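Local coordinates for protein putative peptidase M23 (Pseudomonas aeruginosa PAO1, PDB 2HSI) that binds zinc and is probably a metalloendopeptidase of the M23 family, although its function has not been established, at residues V63-E66 and G67-I71; I130-E133 and L134-T138; A186-A189 and G190-I193. One frame throughout, in Å; residues are numbered along the deposited sequence. Where two conformers were deposited one is given.

Contact 1 of 3, residues V63-E66 and G67-I71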
loop_
_atom_site.group_PDB
_atom_site.type_symbol
_atom_site.label_atom_id
_atom_site.label_comp_id
_atom_site.label_asym_id
_atom_site.label_seq_id
_atom_site.Cartn_x
_atom_site.Cartn_y
_atom_site.Cartn_z
ATOM N N VAL A 63 -3.143 6.582 -13.210
ATOM C CA VAL A 63 -1.900 6.731 -13.976
ATOM C C VAL A 63 -2.184 6.493 -15.457
ATOM O O VAL A 63 -3.166 5.839 -15.802
ATOM C CB VAL A 63 -0.769 5.753 -13.499
ATOM C CG1 VAL A 63 -0.389 5.990 -12.038
ATOM C CG2 VAL A 63 -1.149 4.280 -13.705
ATOM N N ARG A 64 -1.342 7.038 -16.330
ATOM C CA ARG A 64 -1.365 6.641 -17.736
ATOM C C ARG A 64 -0.704 5.268 -17.882
ATOM O O ARG A 64 0.339 5.011 -17.289
ATOM C CB ARG A 64 -0.661 7.668 -18.619
ATOM C CG ARG A 64 -1.469 8.928 -18.900
ATOM C CD ARG A 64 -0.801 9.743 -20.007
ATOM N NE ARG A 64 -1.399 11.059 -20.193
ATOM C CZ ARG A 64 -2.473 11.305 -20.943
ATOM N NH1 ARG A 64 -3.097 10.317 -21.582
ATOM N NH2 ARG A 64 -2.936 12.542 -21.048
ATOM N N GLU A 65 -1.324 4.382 -18.659
ATOM C CA GLU A 65 -0.741 3.080 -18.950
ATOM C C GLU A 65 0.340 3.249 -20.012
ATOM O O GLU A 65 0.037 3.447 -21.189
ATOM C CB GLU A 65 -1.799 2.096 -19.434
ATOM C CG GLU A 65 -1.243 0.690 -19.600
ATOM C CD GLU A 65 -2.278 -0.308 -20.047
ATOM O OE1 GLU A 65 -3.084 0.017 -20.936
ATOM O OE2 GLU A 65 -2.273 -1.432 -19.517
ATOM N N GLU A 66 1.594 3.190 -19.571
ATOM C CA GLU A 66 2.770 3.476 -20.419
ATOM C C GLU A 66 2.631 4.761 -21.250
ATOM O O GLU A 66 3.002 4.780 -22.420
ATOM C CB GLU A 66 3.084 2.281 -21.328
ATOM C CG GLU A 66 3.430 1.015 -20.574
ATOM C CD GLU A 66 3.437 -0.218 -21.463
ATOM O OE1 GLU A 66 2.683 -0.252 -22.467
ATOM O OE2 GLU A 66 4.187 -1.166 -21.143
ATOM N N GLY A 67 2.069 5.809 -20.643
ATOM C CA GLY A 67 1.867 7.087 -21.314
ATOM C C GLY A 67 0.612 7.217 -22.157
ATOM O O GLY A 67 0.362 8.265 -22.753
ATOM N N ARG A 68 -0.202 6.167 -22.185
ATOM C CA ARG A 68 -1.371 6.157 -23.049
ATOM C C ARG A 68 -2.654 6.411 -22.253
ATOM O O ARG A 68 -2.795 7.470 -21.640
ATOM C CB ARG A 68 -1.415 4.879 -23.891
ATOM C CG ARG A 68 -0.073 4.594 -24.573
ATOM C CD ARG A 68 -0.165 3.537 -25.647
ATOM N NE ARG A 68 1.036 3.524 -26.483
ATOM C CZ ARG A 68 2.142 2.830 -26.224
ATOM N NH1 ARG A 68 2.230 2.063 -25.142
ATOM N NH2 ARG A 68 3.169 2.899 -27.061
ATOM N N ARG A 69 -3.572 5.446 -22.263
ATOM C CA ARG A 69 -4.882 5.603 -21.641
ATOM C C ARG A 69 -4.740 5.719 -20.131
ATOM O O ARG A 69 -3.821 5.131 -19.528
ATOM C CB ARG A 69 -5.814 4.427 -21.994
ATOM C CG ARG A 69 -5.335 3.095 -21.423
ATOM C CD ARG A 69 -6.289 1.942 -21.621
ATOM N NE ARG A 69 -5.704 0.741 -21.033
ATOM C CZ ARG A 69 -6.289 -0.449 -20.954
ATOM N NH1 ARG A 69 -7.512 -0.657 -21.428
ATOM N NH2 ARG A 69 -5.634 -1.445 -20.394
ATOM N N TRP A 70 -5.633 6.509 -19.540
ATOM C CA TRP A 70 -5.759 6.603 -18.093
ATOM C C TRP A 70 -6.391 5.349 -17.501
ATOM O O TRP A 70 -7.454 4.877 -17.945
ATOM C CB TRP A 70 -6.560 7.837 -17.692
ATOM C CG TRP A 70 -5.874 9.142 -17.962
ATOM C CD1 TRP A 70 -6.202 10.061 -18.930
ATOM C CD2 TRP A 70 -4.759 9.701 -17.239
ATOM N NE1 TRP A 70 -5.354 11.148 -18.853
ATOM C CE2 TRP A 70 -4.467 10.954 -17.823
ATOM C CE3 TRP A 70 -3.992 9.270 -16.144
ATOM C CZ2 TRP A 70 -3.420 11.778 -17.357
ATOM C CZ3 TRP A 70 -2.955 10.089 -15.682
ATOM C CH2 TRP A 70 -2.679 11.324 -16.297
ATOM N N ILE A 71 -5.715 4.801 -16.500
ATOM C CA ILE A 71 -6.205 3.618 -15.802
ATOM C C ILE A 71 -6.240 3.907 -14.300
ATOM O O ILE A 71 -5.449 4.709 -13.799
ATOM C CB ILE A 71 -5.340 2.350 -16.102
ATOM C CG1 ILE A 71 -3.846 2.648 -15.919
ATOM C CG2 ILE A 71 -5.616 1.799 -17.515
ATOM C CD1 ILE A 71 -2.947 1.422 -15.850
#
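Glu65 OE1 is gripped by two nitrogens of one arginine: Arg69 NE lies 2.7 Å from Glu65 OE1, and Arg69 NH2 adds a weak second bond to the same oxygen. Glu65 CG stands anti to the backbone N (chi1 -174°) and the chain runs on extended, which lays the carboxylate alongside the Arg69 side chain, pointing the same way. The carboxylate and guanidinium planes are 18° apart, yet NE meets OE1 from above the carboxylate plane. Asp43 of strand 39-43 is salt-bridged to Arg69 NH1, and Ser25, at the start of the modelled chain, is hydrogen-bonded to Glu65 OE2.

The bridge spans the end of the beta hairpin formed by strands 58-64 and 70-75, closed by a type I' turn from Glu65 to Arg68. Arg68 N closes the turn on Glu65 O at 2.9 Å; next to it Glu65 N gives Arg69 O a nearly straight bond of 2.7 Å. Further along the strands, Val63 and Ile71 form a hydrogen-bonded antiparallel pair. On the sheet face of Arg64 and Trp70, Arg64 CG sits 3.5 Å from the centroid of the Trp70 six-membered ring, squarely over it in a CH-pi contact. The Arg64 guanidinium, its plane 36° from the ring, gives Arg64 NH1 to Arg68 O at 2.9 Å and also to Glu47 O; Trp70 NE1 is bonded to Gly48 O. Charge pairing and aromatic packing thus reinforce the backbone ladder beside the turn.

Contact 2 of 3, residues I130-E133 and L134-T138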
loop_
_atom_site.group_PDB
_atom_site.type_symbol
_atom_site.label_atom_id
_atom_site.label_comp_id
_atom_site.label_asym_id
_atom_site.label_seq_id
_atom_site.Cartn_x
_atom_site.Cartn_y
_atom_site.Cartn_z
ATOM N N ILE A 130 -3.853 3.437 22.849
ATOM C CA ILE A 130 -4.137 2.523 21.732
ATOM C C ILE A 130 -5.124 3.134 20.724
ATOM O O ILE A 130 -4.902 3.030 19.512
ATOM C CB ILE A 130 -4.581 1.103 22.239
ATOM C CG1 ILE A 130 -3.360 0.326 22.765
ATOM C CG2 ILE A 130 -5.298 0.306 21.147
ATOM C CD1 ILE A 130 -3.688 -0.862 23.684
ATOM N N GLU A 131 -6.170 3.790 21.251
ATOM C CA GLU A 131 -7.172 4.474 20.434
ATOM C C GLU A 131 -6.528 5.563 19.571
ATOM O O GLU A 131 -6.812 5.659 18.377
ATOM C CB GLU A 131 -8.281 5.058 21.320
ATOM C CG GLU A 131 -9.443 5.698 20.560
ATOM C CD GLU A 131 -10.625 6.072 21.451
ATOM O OE1 GLU A 131 -11.768 6.040 20.949
ATOM O OE2 GLU A 131 -10.421 6.401 22.642
ATOM N N ARG A 132 -5.654 6.358 20.188
ATOM C CA ARG A 132 -4.926 7.424 19.516
ATOM C C ARG A 132 -3.978 6.880 18.434
ATOM O O ARG A 132 -3.929 7.424 17.330
ATOM C CB ARG A 132 -4.152 8.244 20.548
ATOM C CG ARG A 132 -4.019 9.707 20.198
ATOM C CD ARG A 132 -2.843 10.348 20.915
ATOM N NE ARG A 132 -1.570 10.000 20.279
ATOM C CZ ARG A 132 -0.701 9.107 20.747
ATOM N NH1 ARG A 132 -0.941 8.454 21.878
ATOM N NH2 ARG A 132 0.417 8.865 20.079
ATOM N N GLU A 133 -3.264 5.799 18.757
ATOM C CA GLU A 133 -2.359 5.095 17.822
ATOM C C GLU A 133 -3.070 4.454 16.625
ATOM O O GLU A 133 -2.562 4.495 15.499
ATOM C CB GLU A 133 -1.529 4.043 18.566
ATOM C CG GLU A 133 -0.619 4.644 19.651
ATOM C CD GLU A 133 0.206 3.613 20.390
ATOM O OE1 GLU A 133 -0.149 2.417 20.385
ATOM O OE2 GLU A 133 1.233 4.005 20.982
ATOM N N LEU A 134 -4.236 3.858 16.876
ATOM C CA LEU A 134 -5.107 3.381 15.805
ATOM C C LEU A 134 -5.574 4.530 14.916
ATOM O O LEU A 134 -5.561 4.404 13.690
ATOM C CB LEU A 134 -6.310 2.600 16.364
ATOM C CG LEU A 134 -7.425 2.181 15.388
ATOM C CD1 LEU A 134 -6.922 1.174 14.344
ATOM C CD2 LEU A 134 -8.638 1.632 16.147
ATOM N N ALA A 135 -5.960 5.647 15.531
ATOM C CA ALA A 135 -6.422 6.827 14.792
ATOM C C ALA A 135 -5.347 7.440 13.886
ATOM O O ALA A 135 -5.647 7.874 12.770
ATOM C CB ALA A 135 -6.968 7.870 15.742
ATOM N N GLU A 136 -4.106 7.477 14.374
ATOM C CA GLU A 136 -2.973 8.008 13.600
ATOM C C GLU A 136 -2.706 7.157 12.370
ATOM O O GLU A 136 -2.483 7.681 11.266
ATOM C CB GLU A 136 -1.698 8.040 14.446
ATOM C CG GLU A 136 -1.653 9.137 15.483
ATOM C CD GLU A 136 -0.441 9.026 16.393
ATOM O OE1 GLU A 136 0.577 8.407 15.994
ATOM O OE2 GLU A 136 -0.509 9.561 17.513
ATOM N N GLN A 137 -2.709 5.843 12.568
ATOM C CA GLN A 137 -2.443 4.907 11.485
ATOM C C GLN A 137 -3.570 4.882 10.449
ATOM O O GLN A 137 -3.312 4.804 9.244
ATOM C CB GLN A 137 -2.166 3.517 12.040
ATOM C CG GLN A 137 -0.795 3.416 12.686
ATOM C CD GLN A 137 -0.571 2.107 13.405
ATOM O OE1 GLN A 137 0.088 1.216 12.883
ATOM N NE2 GLN A 137 -1.113 1.988 14.617
ATOM N N THR A 138 -4.811 4.968 10.929
ATOM C CA THR A 138 -5.994 5.043 10.059
ATOM C C THR A 138 -5.941 6.298 9.159
ATOM O O THR A 138 -6.133 6.208 7.930
ATOM C CB THR A 138 -7.301 4.982 10.905
ATOM O OG1 THR A 138 -7.358 3.724 11.596
ATOM C CG2 THR A 138 -8.536 5.124 10.029
#
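Successive turns of the alpha-helix 127-141 meet here, in a local i to i+4 contact at the protein surface. Leu134 N, Ala135 N and Glu136 N bond in turn to Ile130 O, Glu131 O and Arg132 O, the regular i to i+4 bonds of an alpha-helix. On this frame Arg132 and Glu136 form an i, i+4 salt bridge, their side chains lying side by side. The Arg132 chain folds over at chi3 (77°), bringing Arg132 NH2 to 2.8 Å from Glu136 OE2, on the syn side but tilted out of the carboxylate plane; NE adds a weak bond to that oxygen. The guanidinium and carboxylate planes are 54° apart. Glu136 OE1 is bonded to the hydroxyl of Tyr207, so the carboxylate links the helix surface to strand 199-207.

Glu133 is buried, with OE2 salt-bridged to Arg129 one turn earlier and OE1 accepting from Phe208 N, which would help settle its negative charge. Gln137 OE1 takes a bond from Asn210, and the Gln137 side chain lies about 9 Å from that of His261, a zinc ligand. Its amide nitrogen turns back onto the helix: Gln137 NE2 lies 3.0 Å from Glu133 O and Gln137 N 3.2 Å from that same oxygen, the two donors approaching from opposite faces of the carbonyl plane.

Contact 3 of 3, residues A186-A189 and G190-I193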
loop_
_atom_site.group_PDB
_atom_site.type_symbol
_atom_site.label_atom_id
_atom_site.label_comp_id
_atom_site.label_asym_id
_atom_site.label_seq_id
_atom_site.Cartn_x
_atom_site.Cartn_y
_atom_site.Cartn_z
ATOM N N ALA A 186 11.316 -13.804 6.250
ATOM C CA ALA A 186 12.201 -14.493 7.185
ATOM C C ALA A 186 13.605 -13.896 7.110
ATOM O O ALA A 186 14.445 -14.343 6.322
ATOM C CB ALA A 186 12.224 -15.990 6.897
ATOM N N VAL A 187 13.829 -12.855 7.908
ATOM C CA VAL A 187 15.129 -12.181 8.010
ATOM C C VAL A 187 15.438 -11.885 9.484
ATOM O O VAL A 187 14.514 -11.677 10.275
ATOM C CB VAL A 187 15.208 -10.863 7.161
ATOM C CG1 VAL A 187 15.381 -11.162 5.674
ATOM C CG2 VAL A 187 14.007 -9.962 7.405
ATOM N N PRO A 188 16.733 -11.890 9.866
ATOM C CA PRO A 188 17.077 -11.608 11.266
ATOM C C PRO A 188 16.942 -10.131 11.645
ATOM O O PRO A 188 16.809 -9.278 10.765
ATOM C CB PRO A 188 18.542 -12.044 11.355
ATOM C CG PRO A 188 19.072 -11.844 9.970
ATOM C CD PRO A 188 17.933 -12.183 9.052
ATOM N N ALA A 189 16.968 -9.848 12.948
ATOM C CA ALA A 189 17.006 -8.482 13.464
ATOM C C ALA A 189 18.265 -7.756 12.998
ATOM O O ALA A 189 19.355 -8.334 12.976
ATOM C CB ALA A 189 16.924 -8.483 14.985
ATOM N N GLY A 190 18.102 -6.494 12.608
ATOM C CA GLY A 190 19.213 -5.702 12.093
ATOM C C GLY A 190 19.349 -5.681 10.578
ATOM O O GLY A 190 20.174 -4.944 10.043
ATOM N N THR A 191 18.561 -6.504 9.889
ATOM C CA THR A 191 18.488 -6.473 8.427
ATOM C C THR A 191 17.958 -5.102 7.977
ATOM O O THR A 191 16.941 -4.651 8.493
ATOM C CB THR A 191 17.574 -7.607 7.901
ATOM O OG1 THR A 191 18.076 -8.874 8.348
ATOM C CG2 THR A 191 17.487 -7.608 6.377
ATOM N N PRO A 192 18.670 -4.418 7.050
ATOM C CA PRO A 192 18.208 -3.106 6.568
ATOM C C PRO A 192 16.939 -3.223 5.725
ATOM O O PRO A 192 16.823 -4.147 4.919
ATOM C CB PRO A 192 19.374 -2.612 5.697
ATOM C CG PRO A 192 20.540 -3.490 6.051
ATOM C CD PRO A 192 19.939 -4.809 6.415
ATOM N N ILE A 193 15.997 -2.301 5.944
ATOM C CA ILE A 193 14.727 -2.263 5.215
ATOM C C ILE A 193 14.784 -1.121 4.217
ATOM O O ILE A 193 15.018 0.025 4.598
ATOM C CB ILE A 193 13.508 -2.085 6.169
ATOM C CG1 ILE A 193 13.428 -3.258 7.153
ATOM C CG2 ILE A 193 12.194 -1.991 5.377
ATOM C CD1 ILE A 193 12.431 -3.050 8.293
#
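Pro188 O accepts from Thr191 twice, from its hydroxyl and from its backbone N-H. The hydroxyl makes the shorter bond, with Thr191 OG1 2.8 Å from Pro188 O and tilted 31° from the carbonyl plane. Thr191 N lies 3.4 Å from Pro188 O, a weak bond that closes the type II beta turn from Pro188 to Thr191.

The side-chain conformation of Thr191 separates its two branches. OG1 stands anti to the carbonyl carbon and beside the backbone N (chi1 -58°), which brings the hydroxyl to the same acceptor as the amide N-H, Pro188 O. CG2 is turned anti to the N instead, 4.1 Å from Val187 CB. The hydroxyl oxygen also lies against carbon, with Thr191 OG1 3.4 Å from Pro188 CD on the proline ring and 3.7 Å from Val187 CB. The Thr191 side chain crosses those of Val187 and Pro188 at about right angles.

Val187 CG1 comes 4.2 Å from Thr191 CG2. Val249 touches both side chains, with Met260 of strand 260-266 also on Val187 and Val158 on Thr191. At the corner Gly190 takes a positive phi of 95°, as the third residue of a type II turn commonly does.

The loop holding the turn leads from strand 183-185, near the zinc ligand Asp184, into strand 192-194; Val187 and Asp184 have side chains about 8 Å apart. One carbonyl held by a hydroxyl as well as an amide implies a turn whose weak backbone closure is supplemented by the threonine side chain.

Overall arrangement
None of the three is a true core contact. Contact 1 is partly buried, with Glu65 and Ile71 inside, whereas contacts 2 and 3 lie at the surface. They share no secondary-structure element: contact 1 closes a hairpin in the N-terminal domain's sheet, contact 2 follows one helix, and contact 3 turns into a short strand of the M23 peptidase region. Contacts 1 and 3 lie on opposite sides of the chain's centre, their centres about 36 Å apart; contacts 2 and 3 approach the zinc site from separate elements. Salt bridges mark the first two, with aromatic packing added in contact 1, while contact 3 contains no charged side chain.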